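Local coordinates for protein flap endonuclease 1 (Desulfurococcus amylolyticus, PDB 3ORY) that probably binds branched DNA and cuts single-stranded 5' flaps from it during replication and repair, as flap endonucleases of the XPG family do, at residues L233-L237 with E238-D242; I224-D227 with K228-Q232; I243-L246 with L247-Y251; E257-P261 with K262-Q266. All coordinates share one frame; numbering follows the deposited sequence.

Interaction 1: L233-L237 with E238-D242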
loop_
_atom_site.group_PDB
_atom_site.type_symbol
_atom_site.label_atom_id
_atom_site.label_comp_id
_atom_site.label_asym_id
_atom_site.label_seq_id
_atom_site.Cartn_x
_atom_site.Cartn_y
_atom_site.Cartn_z
ATOM N N LEU A 233 3.085 -21.612 7.909
ATOM C CA LEU A 233 2.941 -21.117 9.282
ATOM C C LEU A 233 2.230 -22.113 10.196
ATOM O O LEU A 233 2.277 -21.979 11.415
ATOM C CB LEU A 233 2.221 -19.764 9.303
ATOM C CG LEU A 233 3.022 -18.518 8.905
ATOM C CD1 LEU A 233 2.171 -17.270 9.031
ATOM C CD2 LEU A 233 4.269 -18.376 9.754
ATOM N N GLY A 234 1.570 -23.104 9.601
ATOM C CA GLY A 234 0.804 -24.097 10.358
ATOM C C GLY A 234 -0.423 -23.511 11.040
ATOM O O GLY A 234 -0.764 -23.905 12.161
ATOM N N ILE A 235 -1.067 -22.550 10.375
ATOM C CA ILE A 235 -2.236 -21.852 10.930
ATOM C C ILE A 235 -3.419 -21.857 9.949
ATOM O O ILE A 235 -3.239 -22.040 8.752
ATOM C CB ILE A 235 -1.913 -20.382 11.339
ATOM C CG1 ILE A 235 -1.470 -19.551 10.128
ATOM C CG2 ILE A 235 -0.856 -20.329 12.448
ATOM C CD1 ILE A 235 -1.315 -18.062 10.419
ATOM N N THR A 236 -4.622 -21.666 10.480
ATOM C CA THR A 236 -5.823 -21.520 9.671
ATOM C C THR A 236 -5.973 -20.066 9.255
ATOM O O THR A 236 -5.298 -19.182 9.801
ATOM C CB THR A 236 -7.075 -21.926 10.468
ATOM O OG1 THR A 236 -7.220 -21.028 11.575
ATOM C CG2 THR A 236 -6.970 -23.386 10.977
ATOM N N LEU A 237 -6.874 -19.801 8.311
ATOM C CA LEU A 237 -7.196 -18.429 7.931
ATOM C C LEU A 237 -7.742 -17.651 9.138
ATOM O O LEU A 237 -7.386 -16.489 9.343
ATOM C CB LEU A 237 -8.186 -18.387 6.752
ATOM C CG LEU A 237 -8.665 -16.990 6.309
ATOM C CD1 LEU A 237 -7.519 -16.060 5.890
ATOM C CD2 LEU A 237 -9.707 -17.081 5.185
ATOM N N GLU A 238 -8.598 -18.284 9.942
ATOM C CA GLU A 238 -9.093 -17.622 11.167
ATOM C C GLU A 238 -7.943 -17.220 12.096
ATOM O O GLU A 238 -7.956 -16.120 12.647
ATOM C CB GLU A 238 -10.134 -18.483 11.904
ATOM C CG GLU A 238 -11.503 -18.473 11.221
ATOM C CD GLU A 238 -12.592 -19.129 12.050
ATOM O OE1 GLU A 238 -12.449 -19.215 13.292
ATOM O OE2 GLU A 238 -13.602 -19.547 11.452
ATOM N N ASN A 239 -6.959 -18.107 12.259
ATOM C CA ASN A 239 -5.738 -17.789 13.016
ATOM C C ASN A 239 -5.034 -16.559 12.439
ATOM O O ASN A 239 -4.620 -15.675 13.191
ATOM C CB ASN A 239 -4.729 -18.940 12.995
ATOM C CG ASN A 239 -5.191 -20.197 13.747
ATOM O OD1 ASN A 239 -6.123 -20.194 14.579
ATOM N ND2 ASN A 239 -4.516 -21.290 13.449
ATOM N N LEU A 240 -4.891 -16.506 11.110
ATOM C CA LEU A 240 -4.231 -15.361 10.457
ATOM C C LEU A 240 -4.985 -14.053 10.718
ATOM O O LEU A 240 -4.383 -13.012 11.037
ATOM C CB LEU A 240 -4.102 -15.583 8.941
ATOM C CG LEU A 240 -3.305 -14.504 8.183
ATOM C CD1 LEU A 240 -1.814 -14.537 8.599
ATOM C CD2 LEU A 240 -3.432 -14.623 6.677
ATOM N N ILE A 241 -6.304 -14.103 10.559
ATOM C CA ILE A 241 -7.143 -12.950 10.867
ATOM C C ILE A 241 -6.944 -12.529 12.332
ATOM O O ILE A 241 -6.804 -11.343 12.632
ATOM C CB ILE A 241 -8.629 -13.245 10.557
ATOM C CG1 ILE A 241 -8.831 -13.346 9.042
ATOM C CG2 ILE A 241 -9.534 -12.161 11.164
ATOM C CD1 ILE A 241 -10.212 -13.916 8.619
ATOM N N ASP A 242 -6.910 -13.502 13.237
ATOM C CA ASP A 242 -6.739 -13.199 14.649
ATOM C C ASP A 242 -5.397 -12.510 14.924
ATOM O O ASP A 242 -5.320 -11.613 15.770
ATOM C CB ASP A 242 -6.900 -14.460 15.511
ATOM C CG ASP A 242 -8.372 -14.767 15.831
ATOM O OD1 ASP A 242 -9.260 -13.972 15.467
ATOM O OD2 ASP A 242 -8.651 -15.807 16.447
#
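Thr236 and Asn239 lie one helical turn apart, their CA atoms separated by 5.0 Å, on an unbroken run of chain that leaves helix 226-233 and enters helix 237-247. Gly234, at positive phi, ends the first helix in a Schellman motif; Thr236 takes the N-cap of the second, whose backbone bonds start at once, Leu240 N to Thr236 O and Ile241 N to Leu237 O. The cap itself comes from the threonine hydroxyl. Placed between the backbone N and the carbonyl carbon (chi1 63°), Thr236 OG1 accepts from Asn239 N at 3.0 Å in a nearly straight bond, 164° at the hydrogen. The asparagine folds back over this turn, and its CB comes within 3.6 Å of Ile235 CB. With an alanine at Asn239 the capping threonine would probably lose its cover, and a gap is likely to open against Ile235. Apolar contacts follow: Ile235 CD1 meets Leu240 CD1 at 4.0 Å, and Leu237 CG rests 4.1 Å from Ile241 CD1. Glu238 forms a salt bridge with Lys294 of helix 290-298. The whole is a short helix-to-helix connection, a Schellman ending followed, one residue on, by a threonine N-cap.

Interaction 2: I224-D227 with K228-Q232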
loop_
_atom_site.group_PDB
_atom_site.type_symbol
_atom_site.label_atom_id
_atom_site.label_comp_id
_atom_site.label_asym_id
_atom_site.label_seq_id
_atom_site.Cartn_x
_atom_site.Cartn_y
_atom_site.Cartn_z
ATOM N N ILE A 224 3.327 -13.343 -2.480
ATOM C CA ILE A 224 2.962 -14.180 -1.344
ATOM C C ILE A 224 1.635 -14.854 -1.637
ATOM O O ILE A 224 0.637 -14.188 -1.925
ATOM C CB ILE A 224 2.871 -13.371 -0.033
ATOM C CG1 ILE A 224 4.219 -12.740 0.294
ATOM C CG2 ILE A 224 2.372 -14.261 1.127
ATOM C CD1 ILE A 224 4.115 -11.485 1.129
ATOM N N GLU A 225 1.621 -16.178 -1.558
ATOM C CA GLU A 225 0.401 -16.930 -1.800
ATOM C C GLU A 225 -0.223 -17.320 -0.467
ATOM O O GLU A 225 0.468 -17.814 0.420
ATOM C CB GLU A 225 0.689 -18.158 -2.673
ATOM C CG GLU A 225 1.208 -17.790 -4.071
ATOM C CD GLU A 225 1.766 -18.979 -4.834
ATOM O OE1 GLU A 225 2.870 -19.458 -4.484
ATOM O OE2 GLU A 225 1.105 -19.422 -5.796
ATOM N N LEU A 226 -1.530 -17.088 -0.339
ATOM C CA LEU A 226 -2.244 -17.277 0.924
ATOM C C LEU A 226 -2.198 -18.708 1.457
ATOM O O LEU A 226 -1.699 -18.944 2.558
ATOM C CB LEU A 226 -3.707 -16.840 0.802
ATOM C CG LEU A 226 -4.619 -17.018 2.024
ATOM C CD1 LEU A 226 -4.070 -16.294 3.278
ATOM C CD2 LEU A 226 -6.031 -16.538 1.703
ATOM N N ASP A 227 -2.750 -19.652 0.694
ATOM C CA ASP A 227 -2.889 -21.014 1.217
ATOM C C ASP A 227 -1.495 -21.595 1.555
ATOM O O ASP A 227 -1.329 -22.273 2.565
ATOM C CB ASP A 227 -3.760 -21.906 0.296
ATOM C CG ASP A 227 -5.297 -21.656 0.471
ATOM O OD1 ASP A 227 -5.742 -20.962 1.418
ATOM O OD2 ASP A 227 -6.085 -22.159 -0.363
ATOM N N LYS A 228 -0.493 -21.244 0.754
ATOM C CA LYS A 228 0.913 -21.580 1.017
ATOM C C LYS A 228 1.458 -20.972 2.322
ATOM O O LYS A 228 2.142 -21.648 3.109
ATOM C CB LYS A 228 1.752 -21.090 -0.152
ATOM C CG LYS A 228 2.956 -21.925 -0.493
ATOM C CD LYS A 228 3.452 -21.512 -1.868
ATOM C CE LYS A 228 4.617 -22.360 -2.340
ATOM N NZ LYS A 228 5.170 -21.778 -3.593
ATOM N N LEU A 229 1.171 -19.686 2.533
ATOM C CA LEU A 229 1.496 -19.003 3.785
ATOM C C LEU A 229 0.882 -19.708 4.998
ATOM O O LEU A 229 1.540 -19.908 6.021
ATOM C CB LEU A 229 1.015 -17.542 3.731
ATOM C CG LEU A 229 1.092 -16.699 5.011
ATOM C CD1 LEU A 229 2.544 -16.561 5.515
ATOM C CD2 LEU A 229 0.481 -15.317 4.769
ATOM N N LEU A 230 -0.394 -20.054 4.886
ATOM C CA LEU A 230 -1.112 -20.669 5.994
ATOM C C LEU A 230 -0.516 -22.035 6.353
ATOM O O LEU A 230 -0.327 -22.342 7.534
ATOM C CB LEU A 230 -2.607 -20.782 5.659
ATOM C CG LEU A 230 -3.393 -19.478 5.457
ATOM C CD1 LEU A 230 -4.835 -19.783 5.016
ATOM C CD2 LEU A 230 -3.395 -18.586 6.712
ATOM N N VAL A 231 -0.212 -22.837 5.331
ATOM C CA VAL A 231 0.402 -24.161 5.520
ATOM C C VAL A 231 1.783 -24.041 6.183
ATOM O O VAL A 231 2.044 -24.710 7.185
ATOM C CB VAL A 231 0.533 -24.958 4.187
ATOM C CG1 VAL A 231 1.331 -26.255 4.394
ATOM C CG2 VAL A 231 -0.848 -25.286 3.591
ATOM N N GLN A 232 2.649 -23.188 5.627
ATOM C CA GLN A 232 4.013 -23.007 6.155
ATOM C C GLN A 232 3.999 -22.526 7.602
ATOM O O GLN A 232 4.793 -22.978 8.423
ATOM C CB GLN A 232 4.825 -22.024 5.299
ATOM C CG GLN A 232 5.333 -22.595 3.990
ATOM C CD GLN A 232 6.143 -23.863 4.183
ATOM O OE1 GLN A 232 7.093 -23.902 4.977
ATOM N NE2 GLN A 232 5.760 -24.918 3.467
#
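Glu225 and Leu229 are joined by the first backbone bond of helix 226-233, Leu229 N to Glu225 O at 2.9 Å, and the same spacing is repeated by Leu230 N with Leu226 O and Val231 N with Asp227 O as the end of strand 216-225 turns straight into the helix. Glu225, at the N-cap, sends its side chain across to Lys228. The lysine is extended beyond CG, and OE1 of Glu225 lies against both CD and, at 3.4 Å, NZ of Lys228, a salt bridge whose hydrogen bond is weak; the other carboxylate oxygen makes a long, weak ion pair with Lys197. On another face one branch of Leu226, CD1, lies against the fork of Leu230. Leu226 CD1 sits 3.9 Å from Leu230 CG, with Leu230 CG turned anti to its own carbonyl carbon (chi1 -64°), and Asp227 OD1 flanks Leu230 CD1 at 3.9 Å. A serine in place of Leu230 would probably leave Leu226 without its packing partner one turn on and open a gap toward Leu237 and Leu240 of the following helix. Ile224 CG2 reaches Leu229 CD2 at 4.2 Å on the buried side, where Leu191 lies against both residues. The chemistry is thus divided by face: leucines and isoleucine hold the helix to the body of the fold, while the outer ion pairs are long and probably add little. The acidic groups of Glu225 and Asp227, near the helix start, are likely to suit its partial positive charge.

Interaction 3: I243-L246 with L247-Y251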
loop_
_atom_site.group_PDB
_atom_site.type_symbol
_atom_site.label_atom_id
_atom_site.label_comp_id
_atom_site.label_asym_id
_atom_site.label_seq_id
_atom_site.Cartn_x
_atom_site.Cartn_y
_atom_site.Cartn_z
ATOM N N ILE A 243 -4.351 -12.919 14.206
ATOM C CA ILE A 243 -3.062 -12.239 14.309
ATOM C C ILE A 243 -3.238 -10.757 13.971
ATOM O O ILE A 243 -2.758 -9.882 14.712
ATOM C CB ILE A 243 -1.962 -12.894 13.436
ATOM C CG1 ILE A 243 -1.606 -14.284 13.982
ATOM C CG2 ILE A 243 -0.697 -12.022 13.429
ATOM C CD1 ILE A 243 -0.803 -15.144 13.004
ATOM N N GLY A 244 -3.969 -10.482 12.890
ATOM C CA GLY A 244 -4.236 -9.099 12.481
ATOM C C GLY A 244 -4.981 -8.296 13.533
ATOM O O GLY A 244 -4.676 -7.107 13.755
ATOM N N ILE A 245 -5.969 -8.932 14.163
ATOM C CA ILE A 245 -6.777 -8.301 15.209
ATOM C C ILE A 245 -5.912 -7.940 16.426
ATOM O O ILE A 245 -6.087 -6.871 17.035
ATOM C CB ILE A 245 -7.989 -9.192 15.597
ATOM C CG1 ILE A 245 -8.994 -9.261 14.434
ATOM C CG2 ILE A 245 -8.667 -8.677 16.868
ATOM C CD1 ILE A 245 -10.094 -10.327 14.571
ATOM N N LEU A 246 -4.969 -8.817 16.768
ATOM C CA LEU A 246 -4.057 -8.537 17.882
ATOM C C LEU A 246 -3.163 -7.348 17.570
ATOM O O LEU A 246 -2.812 -6.562 18.464
ATOM C CB LEU A 246 -3.213 -9.766 18.224
ATOM C CG LEU A 246 -3.975 -10.928 18.863
ATOM C CD1 LEU A 246 -3.019 -12.063 19.203
ATOM C CD2 LEU A 246 -4.695 -10.458 20.112
ATOM N N LEU A 247 -2.806 -7.218 16.299
ATOM C CA LEU A 247 -1.971 -6.106 15.855
ATOM C C LEU A 247 -2.766 -4.800 15.701
ATOM O O LEU A 247 -2.232 -3.706 15.947
ATOM C CB LEU A 247 -1.240 -6.478 14.559
ATOM C CG LEU A 247 -0.293 -7.685 14.654
ATOM C CD1 LEU A 247 0.375 -7.919 13.295
ATOM C CD2 LEU A 247 0.761 -7.475 15.743
ATOM N N GLY A 248 -4.032 -4.918 15.313
ATOM C CA GLY A 248 -4.914 -3.767 15.207
ATOM C C GLY A 248 -5.496 -3.544 13.822
ATOM O O GLY A 248 -4.760 -3.470 12.838
ATOM N N THR A 249 -6.825 -3.425 13.751
ATOM C CA THR A 249 -7.548 -3.212 12.490
ATOM C C THR A 249 -8.317 -1.895 12.558
ATOM O O THR A 249 -8.272 -1.207 13.579
ATOM C CB THR A 249 -8.560 -4.352 12.232
ATOM O OG1 THR A 249 -9.611 -4.271 13.204
ATOM C CG2 THR A 249 -7.880 -5.736 12.348
ATOM N N ASP A 250 -9.038 -1.541 11.491
ATOM C CA ASP A 250 -9.927 -0.371 11.536
ATOM C C ASP A 250 -10.912 -0.439 12.699
ATOM O O ASP A 250 -11.345 0.592 13.216
ATOM C CB ASP A 250 -10.741 -0.248 10.232
ATOM C CG ASP A 250 -9.950 0.368 9.101
ATOM O OD1 ASP A 250 -9.015 1.177 9.361
ATOM O OD2 ASP A 250 -10.287 0.067 7.937
ATOM N N TYR A 251 -11.262 -1.657 13.114
ATOM C CA TYR A 251 -12.266 -1.860 14.166
ATOM C C TYR A 251 -11.668 -1.850 15.580
ATOM O O TYR A 251 -12.394 -1.913 16.566
ATOM C CB TYR A 251 -13.039 -3.159 13.892
ATOM C CG TYR A 251 -13.642 -3.129 12.513
ATOM C CD1 TYR A 251 -14.787 -2.377 12.255
ATOM C CD2 TYR A 251 -13.020 -3.779 11.451
ATOM C CE1 TYR A 251 -15.321 -2.292 10.965
ATOM C CE2 TYR A 251 -13.546 -3.714 10.164
ATOM C CZ TYR A 251 -14.695 -2.972 9.931
ATOM O OH TYR A 251 -15.218 -2.908 8.674
#
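Thr249 folds its methyl back onto the helix it has just left, CG2 standing 3.8 Å from Gly244 O and 4.0 Å from Ile245 CA. Two residues earlier, Leu247 leans over the preceding turn, its CG 3.3 Å from Ile243 O and its CD1 4.2 Å from Ile243 CG2. Two backbone bonds close the last turn: Leu247 N to Ile243 O, and Gly248 N to Gly244 O at 2.8 Å. Gly248 then breaks away with positive phi (121°), backbone angles at which any CB would jam against the carbonyl oxygen of Leu247. Beyond it, Thr249 OG1, set between the backbone N and carbonyl carbon of Thr249 (chi1 68°), accepts from Tyr251 N at 3.1 Å and also bonds to Asn252 OD1. Asn252 reaches back to Ile245 O with its ND2, tying the loop to the helix end a second time. Farther out, Asp250 forms a salt bridge with Lys101, and Tyr251 meets the ring of Tyr296 edge-to-face. Together these form a helix end terminated at a glycine, followed by an ST turn, consistent with the start of the two-turn connection in the helix-two-turn-helix element by which flap endonucleases hold duplex DNA.

Interaction 4: E257-P261 with K262-Q266. With PO4 (phosphate ion), chain C.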
loop_
_atom_site.group_PDB
_atom_site.type_symbol
_atom_site.label_atom_id
_atom_site.label_comp_id
_atom_site.label_asym_id
_atom_site.label_seq_id
_atom_site.Cartn_x
_atom_site.Cartn_y
_atom_site.Cartn_z
ATOM N N GLU A 257 -1.782 -3.952 23.653
ATOM C CA GLU A 257 -0.535 -3.323 24.098
ATOM C C GLU A 257 0.638 -4.289 24.186
ATOM O O GLU A 257 0.526 -5.364 24.773
ATOM C CB GLU A 257 -0.731 -2.639 25.459
ATOM C CG GLU A 257 -1.818 -1.569 25.458
ATOM C CD GLU A 257 -2.211 -1.115 26.859
ATOM O OE1 GLU A 257 -3.354 -0.624 27.022
ATOM O OE2 GLU A 257 -1.383 -1.243 27.788
ATOM N N GLY A 258 1.763 -3.883 23.598
ATOM C CA GLY A 258 2.996 -4.658 23.673
ATOM C C GLY A 258 3.064 -5.864 22.746
ATOM O O GLY A 258 4.034 -6.611 22.785
ATOM N N ILE A 259 2.048 -6.064 21.907
ATOM C CA ILE A 259 2.022 -7.256 21.060
ATOM C C ILE A 259 2.427 -6.972 19.613
ATOM O O ILE A 259 1.694 -6.339 18.869
ATOM C CB ILE A 259 0.674 -8.018 21.170
ATOM C CG1 ILE A 259 0.437 -8.427 22.632
ATOM C CG2 ILE A 259 0.684 -9.251 20.274
ATOM C CD1 ILE A 259 -0.940 -8.959 22.932
ATOM N N GLY A 260 3.610 -7.448 19.235
ATOM C CA GLY A 260 4.082 -7.376 17.851
ATOM C C GLY A 260 3.801 -8.663 17.085
ATOM O O GLY A 260 3.281 -9.622 17.656
ATOM N N PRO A 261 4.150 -8.693 15.783
ATOM C CA PRO A 261 3.800 -9.798 14.887
ATOM C C PRO A 261 4.275 -11.203 15.322
ATOM O O PRO A 261 3.491 -12.150 15.251
ATOM C CB PRO A 261 4.419 -9.376 13.546
ATOM C CG PRO A 261 4.490 -7.870 13.634
ATOM C CD PRO A 261 4.858 -7.612 15.065
ATOM N N LYS A 262 5.523 -11.335 15.777
ATOM C CA LYS A 262 6.029 -12.641 16.226
ATOM C C LYS A 262 5.277 -13.140 17.447
ATOM O O LYS A 262 4.944 -14.320 17.537
ATOM C CB LYS A 262 7.537 -12.599 16.519
ATOM C CG LYS A 262 8.401 -12.431 15.287
ATOM C CD LYS A 262 9.869 -12.244 15.664
ATOM C CE LYS A 262 10.714 -11.980 14.436
ATOM N NZ LYS A 262 12.156 -11.830 14.785
ATOM N N LYS A 263 5.009 -12.233 18.381
ATOM C CA LYS A 263 4.304 -12.581 19.611
ATOM C C LYS A 263 2.853 -12.948 19.333
ATOM O O LYS A 263 2.353 -13.941 19.867
ATOM C CB LYS A 263 4.381 -11.441 20.629
ATOM C CG LYS A 263 3.694 -11.726 21.983
ATOM C CD LYS A 263 4.341 -12.874 22.777
ATOM C CE LYS A 263 4.187 -12.636 24.284
ATOM N NZ LYS A 263 4.637 -13.792 25.129
ATOM N N ALA A 264 2.189 -12.148 18.495
ATOM C CA ALA A 264 0.814 -12.427 18.085
ATOM C C ALA A 264 0.717 -13.826 17.472
ATOM O O ALA A 264 -0.195 -14.569 17.789
ATOM C CB ALA A 264 0.301 -11.356 17.104
ATOM N N LEU A 265 1.670 -14.184 16.613
ATOM C CA LEU A 265 1.669 -15.498 15.956
ATOM C C LEU A 265 1.838 -16.620 16.977
ATOM O O LEU A 265 1.161 -17.654 16.917
ATOM C CB LEU A 265 2.778 -15.579 14.902
ATOM C CG LEU A 265 3.090 -16.978 14.345
ATOM C CD1 LEU A 265 1.937 -17.521 13.482
ATOM C CD2 LEU A 265 4.406 -16.979 13.569
ATOM N N GLN A 266 2.752 -16.396 17.918
ATOM C CA GLN A 266 3.024 -17.348 18.985
ATOM C C GLN A 266 1.767 -17.561 19.831
ATOM O O GLN A 266 1.391 -18.698 20.109
ATOM C CB GLN A 266 4.189 -16.832 19.842
ATOM C CG GLN A 266 5.165 -17.889 20.300
ATOM C CD GLN A 266 6.370 -17.278 21.003
ATOM O OE1 GLN A 266 6.279 -16.200 21.586
ATOM N NE2 GLN A 266 7.503 -17.970 20.950
HETATM P P PO4 C . 7.702 -8.775 17.238
HETATM O O1 PO4 C . 7.449 -7.289 17.357
HETATM O O2 PO4 C . 6.838 -9.512 18.247
HETATM O O3 PO4 C . 7.407 -9.235 15.831
HETATM O O4 PO4 C . 9.158 -9.063 17.530
#
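Gly260 and Ala264 carry the main backbone bond, Ala264 N to Gly260 O at 2.9 Å and 169° at the hydrogen, and Leu265 N to Pro261 O continues helix 261-271 behind the glycine N-cap. The apolar part rests on Ile259, whose CG2, anti to the backbone N, lies over the first turn, 3.8 Å from Ala264 CB. Ala264 in turn meets Ile243 and Leu246 of helix 237-247, while Pro261 packs on Leu247. Polar contacts gather at the bound phosphate. Lys262 N donates to phosphate O3 at 2.8 Å along an almost straight line (172°), and Lys263 N donates a longer bond to O2 at 3.3 Å. Close approaches of carbon complete the seat: Pro261 CD comes to 3.1 Å from O3, and Lys262 CG lies 3.4 Å from the same oxygen, the extended lysine passing alongside the ion. A CB on Gly260 would collide with phosphate O1, so the bare glycine leaves room for the anion. Lys263 leads its ammonium group elsewhere through bends at chi2 and chi3. The ion is held by main-chain N-H groups at a helix start, where the helix end would probably add to the attraction. Although it probably came from the crystallisation liquor, its seat is consistent with the helix start of the helix-two-turn-helix element, which in relatives probably takes up a DNA backbone phosphate.

In the fold
Read from the N terminus, the four contacts follow one another in series, with none nested and none crossing. Interaction 2 turns the end of strand 216-225 into helix 226-233, interaction 1 closes the short loop to helix 237-247, interaction 3 ends that helix, and interaction 4 starts helix 261-271. Neighbours along the chain also touch: Ile235 N probably bonds to Leu230 O between interactions 1 and 2, and Leu247 CD2 packs on the backbone of Ile259 and Gly260 between interactions 3 and 4. Leu265 spans back to Leu233 and Ile235. The central helix is therefore packed between its two neighbours, linking the end of strand 216-225 to the helix start where the phosphate is bound.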